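PDB 3EWM: putative sugar kinase PH1459 from Pyrococcus horikoshii, which probably phosphorylates a sugar, perhaps fructose, at the expense of ATP, as a member of the PfkB carbohydrate kinase family. Local coordinates for residues 32-46 against 282-294. Sequence-based numbering, arbitrary orientation.
Sequences PGGAPANVAVGVSRL and KRGAWSTPRKDEL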
ATOM      1  N   PRO A  32     -11.615  -5.847  -3.743  1.00 10.13           N
ATOM      2  CA  PRO A  32     -11.268  -6.767  -2.666  1.00  9.88           C
ATOM      3  C   PRO A  32     -10.500  -7.955  -3.203  1.00 10.28           C
ATOM      4  O   PRO A  32     -10.804  -8.449  -4.275  1.00 10.11           O
ATOM      5  CB  PRO A  32     -12.621  -7.234  -2.128  1.00  9.99           C
ATOM      6  CG  PRO A  32     -13.660  -6.460  -2.861  1.00 10.85           C
ATOM      7  CD  PRO A  32     -13.040  -5.938  -4.108  1.00  9.89           C
ATOM      8  N   GLY A  33      -9.487  -8.386  -2.467  1.00 10.04           N
ATOM      9  CA  GLY A  33      -8.681  -9.497  -2.900  1.00  9.20           C
ATOM     10  C   GLY A  33      -8.168 -10.343  -1.764  1.00  9.00           C
ATOM     11  O   GLY A  33      -8.498 -10.118  -0.572  1.00  7.70           O
ATOM     12  N   GLY A  34      -7.337 -11.303  -2.158  1.00  7.80           N
ATOM     13  CA  GLY A  34      -6.743 -12.271  -1.259  1.00  8.45           C
ATOM     14  C   GLY A  34      -7.433 -13.568  -1.581  1.00  8.87           C
ATOM     15  O   GLY A  34      -8.657 -13.653  -1.493  1.00 10.12           O
ATOM     16  N   ALA A  35      -6.662 -14.572  -1.982  1.00  9.01           N
ATOM     17  CA  ALA A  35      -7.211 -15.864  -2.367  1.00  8.97           C
ATOM     18  C   ALA A  35      -8.276 -16.439  -1.397  1.00  9.01           C
ATOM     19  O   ALA A  35      -9.363 -16.785  -1.831  1.00  7.95           O
ATOM     20  CB  ALA A  35      -6.059 -16.896  -2.662  1.00  9.65           C
ATOM     21  N   PRO A  36      -7.995 -16.471  -0.070  1.00  9.48           N
ATOM     22  CA  PRO A  36      -8.989 -17.082   0.826  1.00  9.87           C
ATOM     23  C   PRO A  36     -10.291 -16.282   0.867  1.00  9.15           C
ATOM     24  O   PRO A  36     -11.356 -16.865   0.985  1.00  9.35           O
ATOM     25  CB  PRO A  36      -8.298 -17.066   2.196  1.00 10.37           C
ATOM     26  CG  PRO A  36      -6.825 -16.801   1.882  1.00 11.69           C
ATOM     27  CD  PRO A  36      -6.843 -15.943   0.681  1.00  9.06           C
ATOM     28  N   ALA A  37     -10.194 -14.958   0.743  1.00  8.52           N
ATOM     29  CA  ALA A  37     -11.384 -14.117   0.634  1.00  8.37           C
ATOM     30  C   ALA A  37     -12.122 -14.456  -0.655  1.00  8.30           C
ATOM     31  O   ALA A  37     -13.349 -14.548  -0.669  1.00  7.96           O
ATOM     32  CB  ALA A  37     -11.002 -12.674   0.643  1.00  8.37           C
ATOM     33  N   ASN A  38     -11.370 -14.623  -1.744  1.00  7.90           N
ATOM     34  CA  ASN A  38     -12.002 -14.898  -3.029  1.00  8.33           C
ATOM     35  C   ASN A  38     -12.703 -16.239  -2.996  1.00  7.77           C
ATOM     36  O   ASN A  38     -13.784 -16.391  -3.550  1.00  7.82           O
ATOM     37  CB  ASN A  38     -10.991 -14.876  -4.182  1.00  8.77           C
ATOM     38  CG  ASN A  38     -10.151 -13.601  -4.223  1.00  9.81           C
ATOM     39  OD1 ASN A  38     -10.532 -12.567  -3.689  1.00 10.09           O
ATOM     40  ND2 ASN A  38      -8.977 -13.689  -4.853  1.00 12.90           N
ATOM     41  N   VAL A  39     -12.063 -17.218  -2.368  1.00  7.22           N
ATOM     42  CA  VAL A  39     -12.655 -18.540  -2.221  1.00  7.51           C
ATOM     43  C   VAL A  39     -13.897 -18.449  -1.320  1.00  7.36           C
ATOM     44  O   VAL A  39     -14.930 -19.045  -1.607  1.00  7.54           O
ATOM     45  CB  VAL A  39     -11.663 -19.557  -1.629  1.00  7.10           C
ATOM     46  CG1 VAL A  39     -12.381 -20.898  -1.358  1.00  8.34           C
ATOM     47  CG2 VAL A  39     -10.496 -19.786  -2.572  1.00  7.26           C
ATOM     48  N   ALA A  40     -13.780 -17.676  -0.247  1.00  7.22           N
ATOM     49  CA  ALA A  40     -14.895 -17.504   0.691  1.00  8.03           C
ATOM     50  C   ALA A  40     -16.107 -16.930  -0.024  1.00  8.25           C
ATOM     51  O   ALA A  40     -17.225 -17.385   0.200  1.00  8.96           O
ATOM     52  CB  ALA A  40     -14.499 -16.599   1.852  1.00  6.97           C
ATOM     53  N   VAL A  41     -15.884 -15.934  -0.881  1.00  8.54           N
ATOM     54  CA  VAL A  41     -16.972 -15.364  -1.685  1.00  7.75           C
ATOM     55  C   VAL A  41     -17.539 -16.416  -2.659  1.00  7.93           C
ATOM     56  O   VAL A  41     -18.756 -16.561  -2.775  1.00  7.37           O
ATOM     57  CB  VAL A  41     -16.507 -14.071  -2.414  1.00  8.55           C
ATOM     58  CG1 VAL A  41     -17.504 -13.635  -3.509  1.00  9.54           C
ATOM     59  CG2 VAL A  41     -16.278 -12.965  -1.396  1.00  7.74           C
ATOM     60  N   GLY A  42     -16.660 -17.165  -3.314  1.00  7.38           N
ATOM     61  CA  GLY A  42     -17.091 -18.252  -4.201  1.00  7.43           C
ATOM     62  C   GLY A  42     -17.980 -19.257  -3.497  1.00  7.79           C
ATOM     63  O   GLY A  42     -19.044 -19.600  -3.999  1.00  8.07           O
ATOM     64  N   VAL A  43     -17.544 -19.713  -2.324  1.00  8.01           N
ATOM     65  CA  VAL A  43     -18.326 -20.644  -1.484  1.00  9.45           C
ATOM     66  C   VAL A  43     -19.722 -20.101  -1.197  1.00 10.09           C
ATOM     67  O   VAL A  43     -20.723 -20.792  -1.414  1.00 10.48           O
ATOM     68  CB  VAL A  43     -17.590 -20.964  -0.185  1.00  9.73           C
ATOM     69  CG1 VAL A  43     -18.488 -21.712   0.806  1.00 10.18           C
ATOM     70  CG2 VAL A  43     -16.329 -21.777  -0.497  1.00 10.14           C
ATOM     71  N   SER A  44     -19.776 -18.855  -0.742  1.00 10.41           N
ATOM     72  CA  SER A  44     -21.037 -18.174  -0.516  1.00 11.71           C
ATOM     73  C   SER A  44     -21.885 -18.104  -1.775  1.00 11.48           C
ATOM     74  O   SER A  44     -23.072 -18.366  -1.726  1.00 11.42           O
ATOM     75  CB  SER A  44     -20.816 -16.774   0.043  1.00 11.33           C
ATOM     76  OG  SER A  44     -22.073 -16.173   0.329  1.00 13.75           O
ATOM     77  N   ARG A  45     -21.271 -17.774  -2.911  1.00 11.82           N
ATOM     78  CA  ARG A  45     -22.014 -17.694  -4.164  1.00 12.06           C
ATOM     79  C   ARG A  45     -22.624 -19.016  -4.610  1.00 12.07           C
ATOM     80  O   ARG A  45     -23.692 -19.045  -5.243  1.00 12.07           O
ATOM     81  CB  ARG A  45     -21.140 -17.118  -5.254  1.00 11.88           C
ATOM     82  CG  ARG A  45     -20.935 -15.661  -5.062  1.00 13.32           C
ATOM     83  CD  ARG A  45     -20.450 -15.071  -6.306  1.00 14.45           C
ATOM     84  NE  ARG A  45     -20.059 -13.684  -6.152  1.00 12.91           N
ATOM     85  CZ  ARG A  45     -19.269 -13.078  -7.018  1.00 13.21           C
ATOM     86  NH1 ARG A  45     -18.817 -13.768  -8.053  1.00 11.32           N
ATOM     87  NH2 ARG A  45     -18.933 -11.807  -6.853  1.00 13.18           N
ATOM     88  N   LEU A  46     -21.946 -20.100  -4.265  1.00 12.13           N
ATOM     89  CA  LEU A  46     -22.422 -21.452  -4.506  1.00 12.01           C
ATOM     90  C   LEU A  46     -23.487 -21.919  -3.497  1.00 12.96           C
ATOM     91  O   LEU A  46     -23.926 -23.066  -3.555  1.00 13.31           O
ATOM     92  CB  LEU A  46     -21.233 -22.411  -4.488  1.00 12.09           C
ATOM     93  CG  LEU A  46     -20.192 -22.125  -5.560  1.00 10.92           C
ATOM     94  CD1 LEU A  46     -19.058 -23.128  -5.476  1.00 11.66           C
ATOM     95  CD2 LEU A  46     -20.847 -22.169  -6.929  1.00 10.22           C
ATOM     96  N   LYS A 282     -16.975 -13.668 -16.068  1.00 17.10           N
ATOM     97  CA  LYS A 282     -17.165 -12.652 -15.048  1.00 18.10           C
ATOM     98  C   LYS A 282     -15.814 -11.978 -14.741  1.00 17.89           C
ATOM     99  O   LYS A 282     -14.773 -12.645 -14.662  1.00 17.37           O
ATOM    100  CB  LYS A 282     -17.771 -13.286 -13.777  1.00 17.96           C
ATOM    101  CG  LYS A 282     -19.160 -13.974 -13.989  1.00 19.25           C
ATOM    102  CD  LYS A 282     -19.650 -14.746 -12.754  1.00 20.62           C
ATOM    103  CE  LYS A 282     -21.097 -14.369 -12.361  1.00 23.87           C
ATOM    104  NZ  LYS A 282     -21.288 -14.391 -10.858  1.00 24.80           N
ATOM    105  N   ARG A 283     -15.824 -10.655 -14.589  1.00 17.65           N
ATOM    106  CA  ARG A 283     -14.586  -9.912 -14.346  1.00 17.88           C
ATOM    107  C   ARG A 283     -14.120  -9.961 -12.902  1.00 17.21           C
ATOM    108  O   ARG A 283     -14.936  -9.960 -11.970  1.00 17.40           O
ATOM    109  CB  ARG A 283     -14.758  -8.445 -14.740  1.00 18.54           C
ATOM    110  CG  ARG A 283     -14.887  -8.239 -16.217  1.00 20.16           C
ATOM    111  CD  ARG A 283     -15.045  -6.767 -16.528  1.00 25.77           C
ATOM    112  NE  ARG A 283     -15.720  -6.578 -17.807  1.00 28.30           N
ATOM    113  CZ  ARG A 283     -15.124  -6.699 -18.991  1.00 31.13           C
ATOM    114  NH1 ARG A 283     -13.832  -7.015 -19.062  1.00 30.25           N
ATOM    115  NH2 ARG A 283     -15.830  -6.508 -20.107  1.00 32.41           N
ATOM    116  N   GLY A 284     -12.800  -9.974 -12.723  1.00 16.43           N
ATOM    117  CA  GLY A 284     -12.194  -9.742 -11.414  1.00 15.98           C
ATOM    118  C   GLY A 284     -11.925 -10.973 -10.569  1.00 15.08           C
ATOM    119  O   GLY A 284     -12.181 -12.122 -10.986  1.00 14.59           O
ATOM    120  N   ALA A 285     -11.406 -10.719  -9.375  1.00 13.88           N
ATOM    121  CA  ALA A 285     -10.992 -11.779  -8.453  1.00 13.50           C
ATOM    122  C   ALA A 285     -12.147 -12.599  -7.869  1.00 12.73           C
ATOM    123  O   ALA A 285     -11.930 -13.723  -7.398  1.00 12.88           O
ATOM    124  CB  ALA A 285     -10.124 -11.197  -7.330  1.00 12.87           C
ATOM    125  N   TRP A 286     -13.367 -12.047  -7.892  1.00 11.75           N
ATOM    126  CA  TRP A 286     -14.552 -12.773  -7.418  1.00 11.14           C
ATOM    127  C   TRP A 286     -15.439 -13.099  -8.597  1.00 11.46           C
ATOM    128  O   TRP A 286     -16.440 -12.414  -8.861  1.00 11.12           O
ATOM    129  CB  TRP A 286     -15.370 -11.956  -6.408  1.00 10.88           C
ATOM    130  CG  TRP A 286     -14.648 -11.637  -5.153  1.00  9.77           C
ATOM    131  CD1 TRP A 286     -13.416 -12.091  -4.770  1.00 10.95           C
ATOM    132  CD2 TRP A 286     -15.125 -10.824  -4.084  1.00 10.45           C
ATOM    133  NE1 TRP A 286     -13.086 -11.593  -3.543  1.00  9.47           N
ATOM    134  CE2 TRP A 286     -14.118 -10.814  -3.089  1.00 11.19           C
ATOM    135  CE3 TRP A 286     -16.299 -10.087  -3.872  1.00  9.82           C
ATOM    136  CZ2 TRP A 286     -14.257 -10.120  -1.890  1.00  9.52           C
ATOM    137  CZ3 TRP A 286     -16.430  -9.381  -2.668  1.00 10.47           C
ATOM    138  CH2 TRP A 286     -15.416  -9.405  -1.700  1.00 10.03           C
ATOM    139  N   SER A 287     -15.064 -14.146  -9.309  1.00 11.63           N
ATOM    140  CA  SER A 287     -15.704 -14.451 -10.568  1.00 12.40           C
ATOM    141  C   SER A 287     -16.585 -15.707 -10.491  1.00 12.26           C
ATOM    142  O   SER A 287     -17.206 -16.078 -11.483  1.00 13.20           O
ATOM    143  CB  SER A 287     -14.641 -14.583 -11.659  1.00 11.67           C
ATOM    144  OG  SER A 287     -13.918 -15.767 -11.464  1.00 14.44           O
ATOM    145  N   THR A 288     -16.669 -16.334  -9.320  1.00 11.94           N
ATOM    146  CA  THR A 288     -17.463 -17.556  -9.166  1.00 12.13           C
ATOM    147  C   THR A 288     -18.910 -17.250  -9.561  1.00 12.15           C
ATOM    148  O   THR A 288     -19.476 -16.289  -9.067  1.00 12.74           O
ATOM    149  CB  THR A 288     -17.471 -18.061  -7.715  1.00 11.63           C
ATOM    150  OG1 THR A 288     -16.129 -18.283  -7.282  1.00 11.34           O
ATOM    151  CG2 THR A 288     -18.299 -19.359  -7.578  1.00 10.24           C
ATOM    152  N   PRO A 289     -19.497 -18.060 -10.451  1.00 12.98           N
ATOM    153  CA  PRO A 289     -20.912 -17.880 -10.772  1.00 13.06           C
ATOM    154  C   PRO A 289     -21.803 -18.207  -9.577  1.00 13.72           C
ATOM    155  O   PRO A 289     -21.405 -18.941  -8.678  1.00 13.24           O
ATOM    156  CB  PRO A 289     -21.143 -18.874 -11.904  1.00 12.70           C
ATOM    157  CG  PRO A 289     -20.095 -19.954 -11.662  1.00 14.18           C
ATOM    158  CD  PRO A 289     -18.897 -19.159 -11.234  1.00 13.12           C
ATOM    159  N   ARG A 290     -23.003 -17.654  -9.585  1.00 15.08           N
ATOM    160  CA  ARG A 290     -23.957 -17.906  -8.525  1.00 16.67           C
ATOM    161  C   ARG A 290     -24.629 -19.264  -8.705  1.00 17.18           C
ATOM    162  O   ARG A 290     -24.787 -19.755  -9.836  1.00 16.94           O
ATOM    163  CB  ARG A 290     -24.990 -16.779  -8.480  1.00 17.07           C
ATOM    164  CG  ARG A 290     -24.327 -15.408  -8.387  1.00 20.17           C
ATOM    165  CD  ARG A 290     -25.204 -14.367  -7.747  1.00 23.29           C
ATOM    166  NE  ARG A 290     -24.364 -13.470  -6.958  1.00 27.16           N
ATOM    167  CZ  ARG A 290     -24.119 -13.614  -5.654  1.00 26.03           C
ATOM    168  NH1 ARG A 290     -24.660 -14.608  -4.951  1.00 25.42           N
ATOM    169  NH2 ARG A 290     -23.328 -12.748  -5.048  1.00 27.92           N
ATOM    170  N   LYS A 291     -25.004 -19.862  -7.576  1.00 17.41           N
ATOM    171  CA  LYS A 291     -25.785 -21.079  -7.541  1.00 18.61           C
ATOM    172  C   LYS A 291     -26.943 -21.041  -8.553  1.00 19.40           C
ATOM    173  O   LYS A 291     -27.146 -22.001  -9.309  1.00 18.95           O
ATOM    174  CB  LYS A 291     -26.318 -21.302  -6.119  1.00 18.51           C
ATOM    175  CG  LYS A 291     -27.254 -22.466  -5.997  1.00 21.43           C
ATOM    176  CD  LYS A 291     -27.456 -22.862  -4.558  1.00 22.98           C
ATOM    177  CE  LYS A 291     -28.429 -24.013  -4.465  1.00 24.55           C
ATOM    178  NZ  LYS A 291     -28.394 -24.676  -3.136  1.00 27.30           N
ATOM    179  N   ASP A 292     -27.675 -19.929  -8.584  1.00 20.04           N
ATOM    180  CA  ASP A 292     -28.856 -19.817  -9.455  1.00 21.45           C
ATOM    181  C   ASP A 292     -28.491 -19.959 -10.942  1.00 21.11           C
ATOM    182  O   ASP A 292     -29.206 -20.608 -11.696  1.00 21.20           O
ATOM    183  CB  ASP A 292     -29.646 -18.531  -9.174  1.00 22.41           C
ATOM    184  CG  ASP A 292     -28.800 -17.269  -9.300  1.00 25.70           C
ATOM    185  OD1 ASP A 292     -28.301 -16.973 -10.411  1.00 30.42           O
ATOM    186  OD2 ASP A 292     -28.645 -16.550  -8.288  1.00 31.33           O
ATOM    187  N   GLU A 293     -27.365 -19.380 -11.349  1.00 20.54           N
ATOM    188  CA  GLU A 293     -26.868 -19.562 -12.710  1.00 21.10           C
ATOM    189  C   GLU A 293     -26.439 -20.994 -12.973  1.00 20.41           C
ATOM    190  O   GLU A 293     -26.665 -21.516 -14.061  1.00 20.16           O
ATOM    191  CB  GLU A 293     -25.647 -18.701 -12.973  1.00 21.41           C
ATOM    192  CG  GLU A 293     -25.735 -17.254 -12.624  1.00 24.52           C
ATOM    193  CD  GLU A 293     -24.362 -16.632 -12.704  1.00 26.32           C
ATOM    194  OE1 GLU A 293     -23.919 -16.021 -11.711  1.00 26.15           O
ATOM    195  OE2 GLU A 293     -23.711 -16.820 -13.758  1.00 29.49           O
ATOM    196  N   LEU A 294     -25.782 -21.606 -11.985  1.00 19.82           N
ATOM    197  CA  LEU A 294     -25.245 -22.955 -12.124  1.00 19.90           C
ATOM    198  C   LEU A 294     -26.335 -24.006 -12.205  1.00 20.46           C
ATOM    199  O   LEU A 294     -26.175 -25.025 -12.880  1.00 20.87           O
ATOM    200  CB  LEU A 294     -24.297 -23.282 -10.972  1.00 18.63           C
ATOM    201  CG  LEU A 294     -22.927 -22.609 -11.049  1.00 17.99           C
ATOM    202  CD1 LEU A 294     -22.306 -22.571  -9.658  1.00 14.72           C
ATOM    203  CD2 LEU A 294     -21.967 -23.275 -12.038  1.00 18.04           C
TER
HETATM  204  O   HOH W   1     -14.901 -16.044  -6.283  1.00 12.52           O
HETATM  205  O   HOH W   2     -17.637  -9.707  -8.272  1.00 21.52           O
HETATM  206  O   HOH W   3     -25.770 -17.472  -4.721  1.00 23.15           O
HETATM  207  O   HOH W   4     -25.623 -24.639  -2.128  1.00 31.99           O
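Trp286 is wedged between Pro32 and Val41. Val41 CG2 lies over the centre of the Trp286 six-membered ring, 3.4 Å from the centroid and 8° off the normal; Pro32 CG lies over the opposite face, 4.0 Å from that Trp286 centroid and 26° off the normal, a second CH-pi contact. At the ring edge, Trp286 NE1 donates to Asn38 OD1 (2.7 Å), a bent bond (130°) close to the indole plane. Asn38 ND2 is held in turn by Asp247. An alanine in place of Trp286 would probably open a gap between Pro32 and Val41 and leave Asn38 OD1 without its indole donor.

Arg45, ending helix 35-45, reaches off it across segment 282-294. CB approaches Pro289 O, CG sits over one face of the Arg290 guanidinium, and CD passes Thr288 O. Arg45 NE and Arg290 NH2 are 3.6 Å apart, but both form salt bridges with Glu72, which probably offsets their repulsion. Arg45 NH1 donates to Thr288 O (2.8 Å), which also accepts from Lys282 NZ, and to Trp286 O from above the carbonyl plane; NH2 reaches a water shared with Trp286 O. Lys291 N, just after the N-cap Arg290, donates to Arg45 O (2.8 Å).

Gly42 CA is 3.2 Å from Thr288 OG1, and a CB on Gly42 would run into that hydroxyl. Hydrogen bonds to backbone carbonyls and close fit around the indole thus fasten the loop entering helix 291-294 to helix 35-45 of this ribokinase-like fold, the Asn38 side chain lying about 10 Å from that of ATP-binding Lys190.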